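Local coordinates for esterase (Sinorhizobium meliloti 1021, PDB 4TX1), which acts as a carbohydrate acetylesterase of the SGNH-hydrolase family, cleaving ester-linked acetyl groups, and probably hydrolyses aryl esters too, at residues M13-C18 against H54-G59; Y27-S32 against R194-D199; R63-D68 against F113-G118; N77-L82 against E120-L125; K105-G110 against A158-G163. All coordinates share one frame; numbering follows the deposited sequence.

Interaction 1 (M13-C18 against H54-G59); sequences MKTVLC and HVIAEG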
# COMPACT_ATOMS: atom_id res chain seq x y z
N MET A 13 0.12 -34.48 16.91
CA MET A 13 -0.99 -33.91 16.05
C MET A 13 -0.37 -33.06 14.95
O MET A 13 0.39 -32.16 15.24
CB MET A 13 -1.91 -33.07 16.93
CG MET A 13 -2.74 -32.00 16.23
SD MET A 13 -4.39 -32.58 15.87
CE MET A 13 -5.20 -32.46 17.46
N LYS A 14 -0.62 -33.40 13.70
CA LYS A 14 -0.05 -32.67 12.57
C LYS A 14 -1.04 -31.54 12.19
O LYS A 14 -2.25 -31.71 12.30
CB LYS A 14 0.09 -33.56 11.37
CG LYS A 14 0.89 -34.85 11.58
CD LYS A 14 2.35 -34.59 11.91
CE LYS A 14 3.03 -35.95 12.25
NZ LYS A 14 4.47 -35.80 11.96
N THR A 15 -0.52 -30.42 11.73
CA THR A 15 -1.42 -29.35 11.31
C THR A 15 -1.19 -29.14 9.83
O THR A 15 -0.04 -29.15 9.34
CB THR A 15 -1.13 -28.05 12.04
OG1 THR A 15 -1.29 -28.27 13.46
CG2 THR A 15 -2.20 -26.92 11.56
N VAL A 16 -2.30 -29.02 9.11
CA VAL A 16 -2.26 -28.90 7.66
C VAL A 16 -3.01 -27.63 7.27
O VAL A 16 -4.18 -27.49 7.63
CB VAL A 16 -3.02 -30.06 6.95
CG1 VAL A 16 -2.97 -29.97 5.44
CG2 VAL A 16 -2.46 -31.45 7.40
N LEU A 17 -2.35 -26.75 6.52
CA LEU A 17 -3.02 -25.56 5.96
C LEU A 17 -3.35 -25.80 4.52
O LEU A 17 -2.47 -26.16 3.70
CB LEU A 17 -2.14 -24.29 6.10
CG LEU A 17 -2.64 -22.99 5.39
CD1 LEU A 17 -3.85 -22.44 6.12
CD2 LEU A 17 -1.43 -22.03 5.36
N CYS A 18 -4.60 -25.52 4.17
CA CYS A 18 -5.11 -25.64 2.81
C CYS A 18 -5.38 -24.24 2.24
O CYS A 18 -6.31 -23.56 2.69
CB CYS A 18 -6.37 -26.42 2.72
SG CYS A 18 -6.20 -28.11 3.42
N HIS A 54 -4.97 -31.79 12.20
CA HIS A 54 -5.90 -30.70 12.34
C HIS A 54 -5.78 -29.93 11.00
O HIS A 54 -4.68 -29.48 10.68
CB HIS A 54 -5.52 -29.78 13.46
CG HIS A 54 -6.43 -28.62 13.60
ND1 HIS A 54 -5.96 -27.33 13.70
CD2 HIS A 54 -7.77 -28.55 13.63
CE1 HIS A 54 -6.99 -26.52 13.82
NE2 HIS A 54 -8.10 -27.22 13.74
N VAL A 55 -6.84 -29.94 10.21
CA VAL A 55 -6.85 -29.30 8.87
C VAL A 55 -7.54 -27.94 8.92
O VAL A 55 -8.68 -27.81 9.38
CB VAL A 55 -7.55 -30.22 7.85
CG1 VAL A 55 -7.49 -29.66 6.43
CG2 VAL A 55 -6.90 -31.56 7.96
N ILE A 56 -6.80 -26.93 8.44
CA ILE A 56 -7.25 -25.52 8.39
C ILE A 56 -7.53 -25.14 6.94
O ILE A 56 -6.65 -25.22 6.06
CB ILE A 56 -6.15 -24.61 9.00
CG1 ILE A 56 -5.88 -25.13 10.45
CG2 ILE A 56 -6.58 -23.13 8.91
CD1 ILE A 56 -4.77 -24.45 11.17
N ALA A 57 -8.76 -24.64 6.68
CA ALA A 57 -9.20 -24.31 5.32
C ALA A 57 -9.10 -22.80 5.16
O ALA A 57 -9.69 -22.06 5.96
CB ALA A 57 -10.64 -24.75 5.11
N GLU A 58 -8.34 -22.38 4.14
CA GLU A 58 -8.23 -20.94 3.83
C GLU A 58 -8.44 -20.79 2.33
O GLU A 58 -7.48 -20.59 1.57
CB GLU A 58 -6.84 -20.42 4.27
CG GLU A 58 -6.66 -20.25 5.75
CD GLU A 58 -7.26 -19.02 6.38
OE1 GLU A 58 -7.53 -18.01 5.67
OE2 GLU A 58 -7.33 -19.01 7.62
N GLY A 59 -9.66 -20.92 1.90
CA GLY A 59 -10.06 -20.71 0.54
C GLY A 59 -10.78 -19.39 0.38
O GLY A 59 -11.82 -19.12 1.00
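Leu17 and Ile56 meet through methyl groups at the apolar centre, Leu17 CD1 lying 4.0 Å from Ile56 CG2. Ile56 CD1 reaches back along the same face of the sheet to Thr15 CG2 at 3.6 Å. That reach depends on CG1 of Ile56 standing anti to its carbonyl carbon (chi1 -56°), with the chain extended beyond it. Leu17 CD1 also touches Glu58 CG at 3.6 Å, using the aliphatic part of the acid. On the reverse face Cys18 SG packs against Val55 CG1 at 3.6 Å, beneath Trp41 and Pro42, where a compact thiol fits. The beta-branched threonine, valines and isoleucine suit the extended backbone.

Between these layers five backbone bonds join the strands: Lys14 O and Cys18 O accept from His54 N and Glu58 N, and Val16 and Ile56 each both give and receive. The one from Ile56 N to Val16 O is 2.8 Å long and nearly straight (174°). At the outer end Met13 SD lies 3.9 Å from His54 CB. The polar edge is Glu58, whose OE2 binds His89 NE2 and lies close to Glu58 of the second subunit, a closeness that may favour a shared proton unless His89 offsets the charge. Segments 14-18 and 54-59 run parallel, 16° apart; strand 53-59 at the edge of the chain's sheet beside inner strand 14-20 is characteristic of the alpha/beta/alpha SGNH-hydrolase fold.

Interaction 2 (Y27-S32 against R194-D199); sequences YDATGS and RTTPID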
# COMPACT_ATOMS: atom_id res chain seq x y z
N TYR A 27 -17.40 -23.39 -3.71
CA TYR A 27 -18.40 -22.69 -4.51
C TYR A 27 -19.38 -23.60 -5.26
O TYR A 27 -19.00 -24.38 -6.06
CB TYR A 27 -17.76 -21.68 -5.48
CG TYR A 27 -18.75 -20.69 -6.03
CD1 TYR A 27 -18.94 -19.48 -5.43
CD2 TYR A 27 -19.48 -20.96 -7.16
CE1 TYR A 27 -19.88 -18.60 -5.90
CE2 TYR A 27 -20.41 -20.07 -7.64
CZ TYR A 27 -20.61 -18.89 -6.99
OH TYR A 27 -21.50 -17.98 -7.42
N ASP A 28 -20.65 -23.43 -4.96
CA ASP A 28 -21.76 -24.25 -5.59
C ASP A 28 -22.34 -23.38 -6.69
O ASP A 28 -23.11 -22.41 -6.47
CB ASP A 28 -22.83 -24.52 -4.55
CG ASP A 28 -24.12 -25.05 -5.18
OD1 ASP A 28 -24.03 -25.64 -6.28
OD2 ASP A 28 -25.18 -24.80 -4.59
N ALA A 29 -22.00 -23.71 -7.90
CA ALA A 29 -22.43 -23.04 -9.10
C ALA A 29 -23.94 -23.17 -9.38
O ALA A 29 -24.49 -22.34 -10.09
CB ALA A 29 -21.62 -23.56 -10.27
N THR A 30 -24.56 -24.20 -8.85
CA THR A 30 -26.01 -24.44 -9.14
C THR A 30 -26.84 -23.50 -8.34
O THR A 30 -27.64 -22.79 -8.94
CB THR A 30 -26.48 -25.89 -8.87
OG1 THR A 30 -25.77 -26.79 -9.75
CG2 THR A 30 -28.10 -26.06 -9.02
N GLY A 31 -26.53 -23.39 -7.04
CA GLY A 31 -27.23 -22.49 -6.10
C GLY A 31 -26.57 -21.11 -5.86
O GLY A 31 -27.14 -20.27 -5.18
N SER A 32 -25.42 -20.85 -6.46
CA SER A 32 -24.58 -19.68 -6.18
C SER A 32 -24.43 -19.48 -4.68
O SER A 32 -24.73 -18.37 -4.11
CB SER A 32 -25.14 -18.42 -6.84
OG SER A 32 -25.31 -18.63 -8.23
N ARG A 194 -13.41 -33.12 -11.99
CA ARG A 194 -13.58 -32.26 -13.07
C ARG A 194 -14.51 -31.08 -12.73
O ARG A 194 -15.35 -31.16 -11.83
CB ARG A 194 -14.15 -32.95 -14.32
CG ARG A 194 -15.50 -33.51 -14.04
CD ARG A 194 -15.93 -34.48 -15.14
NE ARG A 194 -16.05 -33.90 -16.48
CZ ARG A 194 -16.29 -34.59 -17.61
NH1 ARG A 194 -16.54 -35.89 -17.58
NH2 ARG A 194 -16.37 -33.95 -18.75
N THR A 195 -14.32 -30.04 -13.51
CA THR A 195 -15.07 -28.79 -13.42
C THR A 195 -16.47 -28.97 -14.04
O THR A 195 -16.70 -29.87 -14.88
CB THR A 195 -14.35 -27.61 -14.07
OG1 THR A 195 -13.97 -27.90 -15.45
CG2 THR A 195 -13.10 -27.22 -13.26
N THR A 196 -17.38 -28.14 -13.59
CA THR A 196 -18.73 -28.15 -14.09
C THR A 196 -18.93 -27.23 -15.28
O THR A 196 -18.55 -26.06 -15.30
CB THR A 196 -19.79 -27.89 -13.02
OG1 THR A 196 -21.06 -27.70 -13.68
CG2 THR A 196 -19.47 -26.61 -12.25
N PRO A 197 -19.58 -27.70 -16.36
CA PRO A 197 -19.89 -26.81 -17.45
C PRO A 197 -20.95 -25.71 -17.21
O PRO A 197 -21.13 -24.89 -18.07
CB PRO A 197 -20.34 -27.75 -18.62
CG PRO A 197 -20.76 -28.92 -17.89
CD PRO A 197 -19.96 -29.12 -16.62
N ILE A 198 -21.60 -25.72 -16.08
CA ILE A 198 -22.52 -24.64 -15.63
C ILE A 198 -21.76 -23.28 -15.74
O ILE A 198 -22.29 -22.26 -16.15
CB ILE A 198 -23.01 -24.90 -14.22
CG1 ILE A 198 -23.93 -26.14 -14.21
CG2 ILE A 198 -23.79 -23.73 -13.68
CD1 ILE A 198 -24.35 -26.65 -12.82
N ASP A 199 -20.46 -23.33 -15.41
CA ASP A 199 -19.63 -22.11 -15.52
C ASP A 199 -18.18 -22.29 -15.92
O ASP A 199 -17.45 -21.29 -16.07
CB ASP A 199 -19.72 -21.26 -14.23
CG ASP A 199 -19.07 -21.87 -13.01
OD1 ASP A 199 -18.16 -22.73 -13.11
OD2 ASP A 199 -19.48 -21.45 -11.85
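Asp199, probably the acid of a Ser22-His202-Asp199 catalytic triad, rests against the methyl group of Ala29: its OD2 is 3.4 Å from Ala29 CB. The same OD2 takes the hydrogen bond from His202 ND1, while OD1 accepts from Val201 N, which leaves the carboxylate held at both oxygens. With CG set between the backbone N and the carbonyl carbon (chi1 69°), the acid faces the loop around Ala29. A small residue suits that loop position, because Ile198 and Thr196 press on the same methyl, Ile198 CG2 at 4.0 Å from Ala29 CB.

Two side-chain-stabilised turns shape the contact. In an Asx turn, Asp28 OD1 accepts from Thr30 N at 3.0 Å, met from well above the carboxylate plane. Opposite it an ST turn has Thr196 OG1 accepting from Ile198 N at 3.2 Å, which bends the chain just ahead of Asp199. Tyr27, which opens the short strand 27-28, stacks its ring on His202 and packs against Thr133 of the second subunit. Farther out, Ile198 crosses Thr30 obliquely, and its CD1 methyl comes to 3.4 Å from Thr30 OG1.

Interaction 3 (R63-D68 against F113-G118); sequences RTTAYD and FGAVKG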
# COMPACT_ATOMS: atom_id res chain seq x y z
N ARG A 63 -9.01 -15.79 -5.47
CA ARG A 63 -7.62 -15.65 -5.12
C ARG A 63 -6.73 -16.09 -6.28
O ARG A 63 -6.96 -17.12 -6.81
CB ARG A 63 -7.30 -16.51 -3.90
CG ARG A 63 -5.83 -16.57 -3.54
CD ARG A 63 -5.57 -17.26 -2.21
NE ARG A 63 -5.77 -16.41 -1.07
CZ ARG A 63 -6.19 -16.82 0.12
NH1 ARG A 63 -6.58 -18.06 0.32
NH2 ARG A 63 -6.29 -15.96 1.07
N THR A 64 -5.72 -15.29 -6.60
CA THR A 64 -4.73 -15.57 -7.60
C THR A 64 -3.45 -16.05 -6.90
O THR A 64 -3.31 -15.94 -5.66
CB THR A 64 -4.37 -14.33 -8.39
OG1 THR A 64 -3.55 -13.46 -7.53
CG2 THR A 64 -5.65 -13.57 -8.89
N THR A 65 -2.49 -16.54 -7.70
CA THR A 65 -1.28 -16.98 -7.11
C THR A 65 -0.51 -15.80 -6.52
O THR A 65 -0.15 -15.81 -5.34
CB THR A 65 -0.41 -17.76 -8.16
OG1 THR A 65 -0.09 -16.90 -9.25
CG2 THR A 65 -1.08 -19.08 -8.70
N ALA A 66 -0.28 -14.76 -7.29
CA ALA A 66 0.61 -13.67 -6.85
C ALA A 66 0.29 -12.36 -7.54
O ALA A 66 1.20 -11.52 -7.82
CB ALA A 66 2.11 -14.03 -7.08
N TYR A 67 -0.98 -12.17 -7.88
CA TYR A 67 -1.43 -11.05 -8.72
C TYR A 67 -2.57 -10.29 -8.09
O TYR A 67 -3.48 -10.82 -7.53
CB TYR A 67 -1.78 -11.55 -10.11
CG TYR A 67 -0.64 -12.30 -10.78
CD1 TYR A 67 0.40 -11.61 -11.45
CD2 TYR A 67 -0.54 -13.65 -10.66
CE1 TYR A 67 1.48 -12.30 -11.95
CE2 TYR A 67 0.60 -14.34 -11.15
CZ TYR A 67 1.57 -13.64 -11.82
OH TYR A 67 2.61 -14.36 -12.37
N ASP A 68 -2.56 -8.97 -8.24
CA ASP A 68 -3.60 -8.16 -7.67
C ASP A 68 -4.92 -8.27 -8.44
O ASP A 68 -4.96 -8.34 -9.69
CB ASP A 68 -3.17 -6.71 -7.80
CG ASP A 68 -1.94 -6.39 -6.97
OD1 ASP A 68 -1.80 -6.97 -5.86
OD2 ASP A 68 -1.06 -5.61 -7.56
N PHE A 113 2.11 -20.33 -17.44
CA PHE A 113 3.46 -20.03 -17.00
C PHE A 113 3.41 -18.97 -15.86
O PHE A 113 4.10 -19.09 -14.90
CB PHE A 113 4.32 -19.48 -18.15
CG PHE A 113 5.68 -19.25 -17.73
CD1 PHE A 113 6.48 -20.34 -17.42
CD2 PHE A 113 6.12 -17.95 -17.46
CE1 PHE A 113 7.77 -20.12 -16.93
CE2 PHE A 113 7.42 -17.76 -17.02
CZ PHE A 113 8.22 -18.82 -16.76
N GLY A 114 2.53 -17.97 -15.99
CA GLY A 114 2.42 -16.95 -14.92
C GLY A 114 1.93 -17.58 -13.60
O GLY A 114 2.34 -17.15 -12.53
N ALA A 115 1.08 -18.61 -13.68
CA ALA A 115 0.56 -19.31 -12.53
C ALA A 115 1.67 -20.09 -11.87
O ALA A 115 1.82 -20.06 -10.67
CB ALA A 115 -0.63 -20.24 -12.84
N VAL A 116 2.48 -20.84 -12.64
CA VAL A 116 3.52 -21.62 -11.96
C VAL A 116 4.58 -20.68 -11.35
O VAL A 116 5.12 -21.01 -10.35
CB VAL A 116 4.14 -22.71 -12.88
CG1 VAL A 116 4.88 -22.09 -13.99
CG2 VAL A 116 4.98 -23.69 -12.09
N LYS A 117 4.89 -19.55 -11.97
CA LYS A 117 5.76 -18.58 -11.31
C LYS A 117 5.16 -18.07 -10.00
O LYS A 117 5.89 -17.82 -9.05
CB LYS A 117 6.04 -17.42 -12.22
CG LYS A 117 6.90 -17.79 -13.40
CD LYS A 117 8.27 -18.40 -13.01
CE LYS A 117 9.16 -17.42 -12.30
NZ LYS A 117 10.52 -18.01 -11.88
N GLY A 118 3.84 -17.86 -9.98
CA GLY A 118 3.17 -17.44 -8.74
C GLY A 118 3.29 -18.54 -7.68
O GLY A 118 3.55 -18.27 -6.49
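Gly114 presents its carbonyl to Tyr67, whose hydroxyl donates a hydrogen bond to Gly114 O at 2.8 Å. The oxygen lies at the edge of the tyrosine ring, near the ring plane, whereas the hydroxyl approaches from 35° above the carbonyl plane. Gly118 N, the regular helical donor, reaches the same oxygen from the opposite face, giving Gly114 O two bonds. The ring is sent toward the helix because CG stands anti to the carbonyl carbon of Tyr67 (chi1 -56°). Within the loop, Thr64 OG1 donates to Tyr67 O at 2.6 Å, in the carbonyl plane and on a lone pair, which ties the turn together. A phenylalanine in place of Tyr67 would probably take from Gly114 O the second of its two bonds described here and cost the loop its hydrogen bond to residues 113-118.

One residue on, Ala115 O receives the methyl of Thr65, with CG2 at 3.6 Å. At Gly118 the backbones come together: Thr65 OG1 is 3.3 Å from Gly118 CA, and Ala66 CB packs on that same carbon at 3.9 Å. A beta carbon on Gly118 would fall only 1.8 Å from Thr65 OG1, so glycine is needed there. Thr65 OG1 finds its polar partner in Asp103 OD2.

The loop 63-68 thus fills the gap between helix 112-127 and helix 78-89, where Ala66 touches Ala79. Across the helix, Ala115 and Val116 pack on helix 171-182, while Leu71 of the third subunit covers Ala66 and Lys117.

Interaction 4 (N77-L82 against E120-L125); sequences NGARVL and ERLVNL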
# COMPACT_ATOMS: atom_id res chain seq x y z
N ASN A 77 -4.67 -11.21 -3.80
CA ASN A 77 -3.31 -11.60 -4.18
C ASN A 77 -2.77 -12.65 -3.19
O ASN A 77 -2.62 -12.42 -2.02
CB ASN A 77 -2.41 -10.32 -4.13
CG ASN A 77 -1.00 -10.53 -4.64
OD1 ASN A 77 -0.46 -9.60 -5.39
ND2 ASN A 77 -0.36 -11.58 -4.23
N GLY A 78 -2.57 -13.87 -3.71
CA GLY A 78 -2.25 -14.94 -2.79
C GLY A 78 -0.95 -14.71 -2.08
O GLY A 78 -0.83 -15.01 -0.92
N ALA A 79 0.01 -14.13 -2.76
CA ALA A 79 1.32 -13.94 -2.19
C ALA A 79 1.33 -12.84 -1.14
O ALA A 79 2.02 -12.95 -0.13
CB ALA A 79 2.31 -13.62 -3.29
N ARG A 80 0.60 -11.76 -1.34
CA ARG A 80 0.56 -10.67 -0.35
C ARG A 80 -0.05 -11.10 0.97
O ARG A 80 0.39 -10.70 2.03
CB ARG A 80 -0.16 -9.42 -0.90
CG ARG A 80 -0.08 -8.26 0.13
CD ARG A 80 -0.29 -6.92 -0.68
NE ARG A 80 -1.48 -7.04 -1.55
CZ ARG A 80 -1.55 -6.77 -2.80
NH1 ARG A 80 -0.47 -6.21 -3.45
NH2 ARG A 80 -2.73 -6.97 -3.43
N VAL A 81 -1.09 -11.95 0.89
CA VAL A 81 -1.84 -12.44 2.00
C VAL A 81 -1.14 -13.59 2.74
O VAL A 81 -1.31 -13.79 3.96
CB VAL A 81 -3.28 -12.72 1.64
CG1 VAL A 81 -4.05 -13.43 2.78
CG2 VAL A 81 -3.95 -11.40 1.21
N LEU A 82 -0.37 -14.37 2.02
CA LEU A 82 0.02 -15.66 2.63
C LEU A 82 0.84 -15.54 3.92
O LEU A 82 0.55 -16.24 4.86
CB LEU A 82 0.82 -16.47 1.60
CG LEU A 82 1.37 -17.82 2.09
CD1 LEU A 82 0.24 -18.75 2.48
CD2 LEU A 82 2.26 -18.45 1.03
N GLU A 120 5.63 -20.72 -7.41
CA GLU A 120 7.02 -20.60 -7.01
C GLU A 120 7.26 -19.56 -5.94
O GLU A 120 7.94 -19.79 -4.94
CB GLU A 120 7.91 -20.44 -8.21
CG GLU A 120 9.40 -20.41 -7.88
CD GLU A 120 10.24 -20.34 -9.13
OE1 GLU A 120 11.38 -20.79 -9.06
OE2 GLU A 120 9.81 -19.84 -10.17
N ARG A 121 6.64 -18.43 -6.12
CA ARG A 121 6.74 -17.38 -5.12
C ARG A 121 6.10 -17.82 -3.78
O ARG A 121 6.67 -17.59 -2.78
CB ARG A 121 6.10 -16.11 -5.63
CG ARG A 121 6.02 -15.03 -4.58
CD ARG A 121 7.36 -14.45 -4.24
NE ARG A 121 7.21 -13.25 -3.46
CZ ARG A 121 7.95 -12.91 -2.44
NH1 ARG A 121 8.91 -13.68 -2.04
NH2 ARG A 121 7.64 -11.82 -1.81
N LEU A 122 4.92 -18.44 -3.83
CA LEU A 122 4.28 -18.92 -2.65
C LEU A 122 5.17 -19.93 -1.92
O LEU A 122 5.28 -19.91 -0.71
CB LEU A 122 2.88 -19.51 -2.94
CG LEU A 122 1.89 -18.52 -3.58
CD1 LEU A 122 0.56 -19.27 -3.83
CD2 LEU A 122 1.63 -17.28 -2.74
N VAL A 123 5.79 -20.83 -2.69
CA VAL A 123 6.67 -21.83 -2.04
C VAL A 123 7.75 -21.09 -1.28
O VAL A 123 8.08 -21.42 -0.14
CB VAL A 123 7.26 -22.83 -3.07
CG1 VAL A 123 8.30 -23.71 -2.36
CG2 VAL A 123 6.07 -23.64 -3.65
N ASN A 124 8.38 -20.14 -1.95
CA ASN A 124 9.49 -19.39 -1.29
C ASN A 124 9.04 -18.60 -0.04
O ASN A 124 9.80 -18.50 0.92
CB ASN A 124 10.14 -18.44 -2.31
CG ASN A 124 11.00 -19.22 -3.33
OD1 ASN A 124 11.76 -20.15 -2.93
ND2 ASN A 124 10.85 -18.90 -4.61
N LEU A 125 7.80 -18.07 -0.06
CA LEU A 125 7.24 -17.40 1.12
C LEU A 125 7.15 -18.36 2.28
O LEU A 125 7.36 -17.96 3.44
CB LEU A 125 5.87 -16.73 0.79
CG LEU A 125 6.03 -15.50 -0.09
CD1 LEU A 125 4.60 -15.15 -0.60
CD2 LEU A 125 6.65 -14.32 0.68
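Leu122 lays its CD2 methyl on the backbone of Ala79, 3.4 Å from Ala79 CA, and also touches the Ala79 CB methyl. This is packing between neighbouring helices on one side of the SGNH alpha/beta sandwich: helix 78-89 leads into strand 94-98, and helix 112-127 follows that strand. The two run nearly parallel, the axes of the short segments 9.7 Å apart and inclined by 10°. Alanine suits the closest point, since its single methyl lets the leucines of the other helix settle directly on the backbone. The same methyl of Leu122 reaches Gly78, just before Ala79, CD2 coming to 3.7 Å from Gly78 C.

Leu82, one turn further on, sends its branch across with CG anti to the backbone N (chi1 177°). Its CD2 lies between two leucines, 4.0 Å from Leu122 CD2 and 4.0 Å from Leu125 CB. Branched, flexible leucines can fill such a seam from both helices, and beneath it Leu82 and Leu122 both rest on Phe97 of strand 94-98.

The outer rim is more polar. Arg121 touches Ala79 CB with its CG before the chain bends, and its NE gives a hydrogen bond to His70 O of the third subunit. One face of its guanidinium lies over Leu125 CD2, which stands 3.4 Å from the plane, toward the rim of the group. The other methyl of that leucine turns inward, Leu125 CD1 reaching to 3.4 Å from Ala79 O.

Interaction 5 (K105-G110 against A158-G163); sequences KPIIHG and AAMFAG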
# COMPACT_ATOMS: atom_id res chain seq x y z
N LYS A 105 -7.70 -15.99 -15.98
CA LYS A 105 -8.38 -14.81 -16.42
C LYS A 105 -7.47 -13.88 -17.13
O LYS A 105 -6.43 -13.48 -16.60
CB LYS A 105 -8.91 -14.03 -15.18
CG LYS A 105 -9.93 -14.80 -14.36
CD LYS A 105 -10.24 -13.98 -13.11
CE LYS A 105 -11.30 -14.62 -12.25
NZ LYS A 105 -11.61 -13.88 -10.94
N PRO A 106 -7.84 -13.45 -18.35
CA PRO A 106 -7.03 -12.44 -19.06
C PRO A 106 -6.71 -11.19 -18.29
O PRO A 106 -5.59 -10.66 -18.41
CB PRO A 106 -7.92 -12.11 -20.27
CG PRO A 106 -8.60 -13.43 -20.60
CD PRO A 106 -8.85 -14.08 -19.26
N ILE A 107 -7.62 -10.70 -17.51
CA ILE A 107 -7.39 -9.51 -16.71
C ILE A 107 -6.25 -9.78 -15.72
O ILE A 107 -5.60 -8.80 -15.35
CB ILE A 107 -8.59 -8.91 -15.99
CG1 ILE A 107 -9.22 -9.88 -15.00
CG2 ILE A 107 -9.67 -8.44 -17.06
CD1 ILE A 107 -10.21 -9.25 -13.94
N ILE A 108 -6.01 -11.04 -15.31
CA ILE A 108 -4.94 -11.34 -14.35
C ILE A 108 -3.64 -11.55 -15.07
O ILE A 108 -2.63 -10.89 -14.79
CB ILE A 108 -5.34 -12.47 -13.38
CG1 ILE A 108 -6.67 -12.17 -12.67
CG2 ILE A 108 -4.15 -12.81 -12.46
CD1 ILE A 108 -6.66 -10.91 -11.77
N HIS A 109 -3.66 -12.47 -16.03
CA HIS A 109 -2.67 -12.55 -17.10
C HIS A 109 -3.02 -13.66 -18.07
O HIS A 109 -2.61 -13.58 -19.25
CB HIS A 109 -1.23 -12.75 -16.55
CG HIS A 109 -1.07 -13.96 -15.67
ND1 HIS A 109 -1.06 -13.93 -14.28
CD2 HIS A 109 -0.96 -15.25 -16.01
CE1 HIS A 109 -0.96 -15.17 -13.81
NE2 HIS A 109 -0.89 -15.98 -14.84
N GLY A 110 -3.68 -14.71 -17.60
CA GLY A 110 -4.24 -15.76 -18.44
C GLY A 110 -3.29 -16.87 -18.82
O GLY A 110 -3.63 -17.71 -19.67
N ALA A 158 -17.37 -17.38 -19.77
CA ALA A 158 -16.59 -17.61 -20.97
C ALA A 158 -15.71 -16.39 -21.29
O ALA A 158 -14.58 -16.56 -21.74
CB ALA A 158 -17.49 -17.98 -22.13
N ALA A 159 -16.23 -15.22 -21.00
CA ALA A 159 -15.44 -14.01 -21.19
C ALA A 159 -14.42 -13.84 -20.16
O ALA A 159 -13.26 -13.55 -20.44
CB ALA A 159 -16.35 -12.75 -21.25
N MET A 160 -14.86 -14.02 -18.92
CA MET A 160 -13.94 -13.80 -17.73
C MET A 160 -12.71 -14.71 -17.84
O MET A 160 -11.63 -14.31 -17.48
CB MET A 160 -14.66 -14.07 -16.44
CG MET A 160 -13.78 -14.03 -15.20
SD MET A 160 -13.23 -12.31 -14.90
CE MET A 160 -14.39 -11.96 -13.63
N PHE A 161 -12.89 -15.93 -18.35
CA PHE A 161 -11.85 -16.93 -18.43
C PHE A 161 -11.54 -17.28 -19.87
O PHE A 161 -10.98 -18.38 -20.12
CB PHE A 161 -12.27 -18.20 -17.65
CG PHE A 161 -12.42 -18.02 -16.16
CD1 PHE A 161 -11.30 -18.21 -15.30
CD2 PHE A 161 -13.64 -17.65 -15.58
CE1 PHE A 161 -11.40 -18.08 -13.93
CE2 PHE A 161 -13.70 -17.52 -14.19
CZ PHE A 161 -12.58 -17.74 -13.39
N ALA A 162 -11.70 -16.32 -20.77
CA ALA A 162 -11.40 -16.56 -22.19
C ALA A 162 -9.97 -17.09 -22.39
O ALA A 162 -8.97 -16.53 -21.89
CB ALA A 162 -11.66 -15.27 -23.00
N GLY A 163 -9.83 -18.18 -23.11
CA GLY A 163 -8.47 -18.81 -23.33
C GLY A 163 -8.06 -19.81 -22.26
O GLY A 163 -7.06 -20.55 -22.38
O HOH W 1 -10.46 -11.73 -17.67
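Lys105 and Phe161 bring their backbones together, CA to CA 4.5 Å, where helix 155-160 ends and the chain after Lys105 curls so that Lys105 O accepts from both Ile108 N and His109 N. Extended beyond CG, the lysine runs across the face of the phenylalanine ring. Lys105 CG sits 4.0 Å from the centroid of the Phe161 ring, 28° off its normal, in a CH-pi contact, and Lys105 CE reaches Phe161 CZ at 3.6 Å. Met160, bent at chi2 and chi3, crosses the same chain, its SD 3.9 Å from Lys105 CD. A long aliphatic stem is what this groove between thioether and ring accepts, while the amino group finds Asn102 OD1 in a weak hydrogen bond and Asp69 at longer range. Cut back to an alanine, Lys105 would probably leave the ring face and the thioether without their shared packing partner, and Met160 freer to turn.

Pro106 packs at the helix end: its CD lies 3.3 Å from Met160 O, and its CG meets Ala162. Met160 O also accepts from a water, 2.8 Å away, that in turn accepts from Ile107 N, bridging the two segments. The loop 105-110, between strand 94-98 and helix 112-127, is thereby joined to the end of helix 155-160, with Leu149 against Phe161 and Phe113 of the fourth subunit packing on Met160.

Overall arrangement
Interaction 2 holds the probable triad acid, and two others approach that site: Gly59 of interaction 1 and Phe161 of interaction 5 lie near the triad residues without touching them. Nearest atoms of interactions 2 and 5 are about 5 Å apart. Interactions 3 and 4 share helix 112-127, their centres 9 Å apart, and are tied by the salt bridge from Asp68 OD1 to Arg80 NH2 (2.6 Å). Interaction 5 meets interaction 3 where the His109 ring packs edge-to-face with Tyr67. Arg63 NH1, 3.0 Å from Glu58 O, links interaction 3 to the edge strand of interaction 1. Interaction 4 lies farthest from interaction 2, centres about 27 Å apart.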